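Side-chain contact in TRAP-type transporter, periplasmic component (Cupriavidus necator, PDB 4P8B), which probably captures (S)-2-acetolactate in the periplasm as the solute-binding component of a TRAP-type transporter: residues A[103-108]-A[137-142]. Numbering follows the deposited sequence.
Sequences PQVREL and ATLEKA
Val105 and Leu139 meet where the loop that follows helix 98-101 lies against the C-terminal end of helix 130-141, which leads into strand 144-154 at the edge of the five-stranded sheet of a type 2 periplasmic-binding-protein fold. The contact illustrates how a loop and a helix can meet through a small apolar patch bordered by polar groups. On the tight side, the two side chains cross at about a right angle, and both methyls of Val105 rest against the same methyl of Leu139: CD2 lies 4.0 Å from Val105 CG1 and 4.1 Å from Val105 CG2. Phe83 of helix 82-88 touches both residues, and Pro146 of strand 144-154 adds to the packing around Leu139, so this end is buried. The side chains of Val105 and Thr138 run past each other in opposite directions, with Val105 CG1 4.1 Å from Thr138 CG2, which joins the two parts.

Toward solvent, the packing thins to one methyl against a carboxylate. The chi1 of Thr138 (-68°) sets OG1 beside the backbone N, where it makes a weak hydrogen bond with Ser134 O in the preceding helical turn, and turns the CG2 methyl to the loop. Glu107, its chain bent at chi2 (79°), brings OE1 to 3.5 Å from Thr138 CG2. The other oxygen, OE2, lies in the plane of the Arg106 guanidinium, at its edge; the Arg106 NH1 to Glu107 OE2 salt bridge (2.9 Å) includes a weak hydrogen bond, bent to 125° at the hydrogen.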
loop_
_atom_site.group_PDB
_atom_site.type_symbol
_atom_site.label_atom_id
_atom_site.label_comp_id
_atom_site.label_asym_id
_atom_site.label_seq_id
_atom_site.Cartn_x
_atom_site.Cartn_y
_atom_site.Cartn_z
ATOM N N PRO A 103 -6.796 -4.206 9.398
ATOM C CA PRO A 103 -7.435 -4.424 10.708
ATOM C C PRO A 103 -8.829 -5.040 10.618
ATOM O O PRO A 103 -9.220 -5.778 11.527
ATOM C CB PRO A 103 -7.483 -3.013 11.318
ATOM C CG PRO A 103 -6.366 -2.309 10.669
ATOM C CD PRO A 103 -6.313 -2.817 9.261
ATOM N N GLN A 104 -9.547 -4.781 9.527
ATOM C CA GLN A 104 -10.888 -5.318 9.321
ATOM C C GLN A 104 -10.926 -6.578 8.462
ATOM O O GLN A 104 -11.867 -7.367 8.573
ATOM C CB GLN A 104 -11.785 -4.277 8.657
ATOM C CG GLN A 104 -12.070 -3.067 9.529
ATOM C CD GLN A 104 -10.962 -2.031 9.469
ATOM O OE1 GLN A 104 -10.226 -1.946 8.482
ATOM N NE2 GLN A 104 -10.826 -1.246 10.536
ATOM N N VAL A 105 -9.932 -6.752 7.596
ATOM C CA VAL A 105 -9.907 -7.873 6.662
ATOM C C VAL A 105 -8.562 -8.568 6.821
ATOM O O VAL A 105 -7.572 -8.166 6.202
ATOM C CB VAL A 105 -10.094 -7.405 5.213
ATOM C CG1 VAL A 105 -10.251 -8.622 4.278
ATOM C CG2 VAL A 105 -11.305 -6.468 5.103
ATOM N N ARG A 106 -8.520 -9.595 7.661
ATOM C CA ARG A 106 -7.248 -10.213 8.052
ATOM C C ARG A 106 -6.443 -10.736 6.870
ATOM O O ARG A 106 -5.220 -10.762 6.924
ATOM C CB ARG A 106 -7.457 -11.344 9.052
ATOM C CG ARG A 106 -7.969 -12.623 8.409
ATOM C CD ARG A 106 -8.166 -13.733 9.419
ATOM N NE ARG A 106 -9.390 -13.559 10.171
ATOM C CZ ARG A 106 -10.608 -13.738 9.659
ATOM N NH1 ARG A 106 -10.758 -14.074 8.383
ATOM N NH2 ARG A 106 -11.683 -13.568 10.416
ATOM N N GLU A 107 -7.114 -11.163 5.809
ATOM C CA GLU A 107 -6.412 -11.734 4.663
ATOM C C GLU A 107 -5.515 -10.715 3.975
ATOM O O GLU A 107 -4.548 -11.090 3.320
ATOM C CB GLU A 107 -7.414 -12.289 3.643
ATOM C CG GLU A 107 -8.205 -13.492 4.100
ATOM C CD GLU A 107 -9.386 -13.176 5.018
ATOM O OE1 GLU A 107 -9.742 -11.988 5.234
ATOM O OE2 GLU A 107 -9.962 -14.135 5.551
ATOM N N LEU A 108 -5.807 -9.420 4.132
ATOM C CA LEU A 108 -4.994 -8.410 3.495
ATOM C C LEU A 108 -3.601 -8.295 4.134
ATOM O O LEU A 108 -2.706 -7.722 3.532
ATOM C CB LEU A 108 -5.708 -7.052 3.476
ATOM C CG LEU A 108 -7.002 -7.013 2.672
ATOM C CD1 LEU A 108 -7.610 -5.639 2.784
ATOM C CD2 LEU A 108 -6.751 -7.355 1.212
ATOM N N ALA A 137 -12.975 -12.210 -3.484
ATOM C CA ALA A 137 -14.184 -12.895 -3.019
ATOM C C ALA A 137 -14.457 -12.579 -1.553
ATOM O O ALA A 137 -15.619 -12.369 -1.166
ATOM C CB ALA A 137 -14.066 -14.399 -3.224
ATOM N N THR A 138 -13.402 -12.524 -0.745
ATOM C CA THR A 138 -13.543 -12.221 0.666
ATOM C C THR A 138 -14.072 -10.794 0.843
ATOM O O THR A 138 -14.959 -10.528 1.664
ATOM C CB THR A 138 -12.203 -12.390 1.399
ATOM O OG1 THR A 138 -11.833 -13.782 1.428
ATOM C CG2 THR A 138 -12.298 -11.867 2.828
ATOM N N LEU A 139 -13.538 -9.858 0.064
ATOM C CA LEU A 139 -13.987 -8.477 0.152
ATOM C C LEU A 139 -15.453 -8.319 -0.252
ATOM O O LEU A 139 -16.220 -7.613 0.409
ATOM C CB LEU A 139 -13.100 -7.581 -0.720
ATOM C CG LEU A 139 -11.670 -7.384 -0.245
ATOM C CD1 LEU A 139 -10.881 -6.652 -1.313
ATOM C CD2 LEU A 139 -11.664 -6.619 1.058
ATOM N N GLU A 140 -15.842 -8.983 -1.334
ATOM C CA GLU A 140 -17.207 -8.897 -1.833
ATOM C C GLU A 140 -18.189 -9.356 -0.754
ATOM O O GLU A 140 -19.231 -8.730 -0.532
ATOM C CB GLU A 140 -17.351 -9.711 -3.121
ATOM C CG GLU A 140 -18.619 -9.386 -3.900
ATOM C CD GLU A 140 -19.851 -10.020 -3.290
ATOM O OE1 GLU A 140 -19.709 -11.070 -2.628
ATOM O OE2 GLU A 140 -20.958 -9.465 -3.471
ATOM N N LYS A 141 -17.839 -10.424 -0.048
ATOM C CA LYS A 141 -18.735 -10.962 0.970
ATOM C C LYS A 141 -18.865 -9.980 2.118
ATOM O O LYS A 141 -19.885 -9.956 2.815
ATOM C CB LYS A 141 -18.222 -12.308 1.495
ATOM C CG LYS A 141 -18.352 -13.458 0.510
ATOM C CD LYS A 141 -17.866 -14.762 1.127
ATOM C CE LYS A 141 -18.116 -15.962 0.208
ATOM N NZ LYS A 141 -17.101 -16.059 -0.888
ATOM N N ALA A 142 -17.828 -9.164 2.305
ATOM C CA ALA A 142 -17.788 -8.195 3.396
ATOM C C ALA A 142 -18.546 -6.906 3.100
ATOM O O ALA A 142 -18.589 -6.011 3.943
ATOM C CB ALA A 142 -16.341 -7.871 3.739
#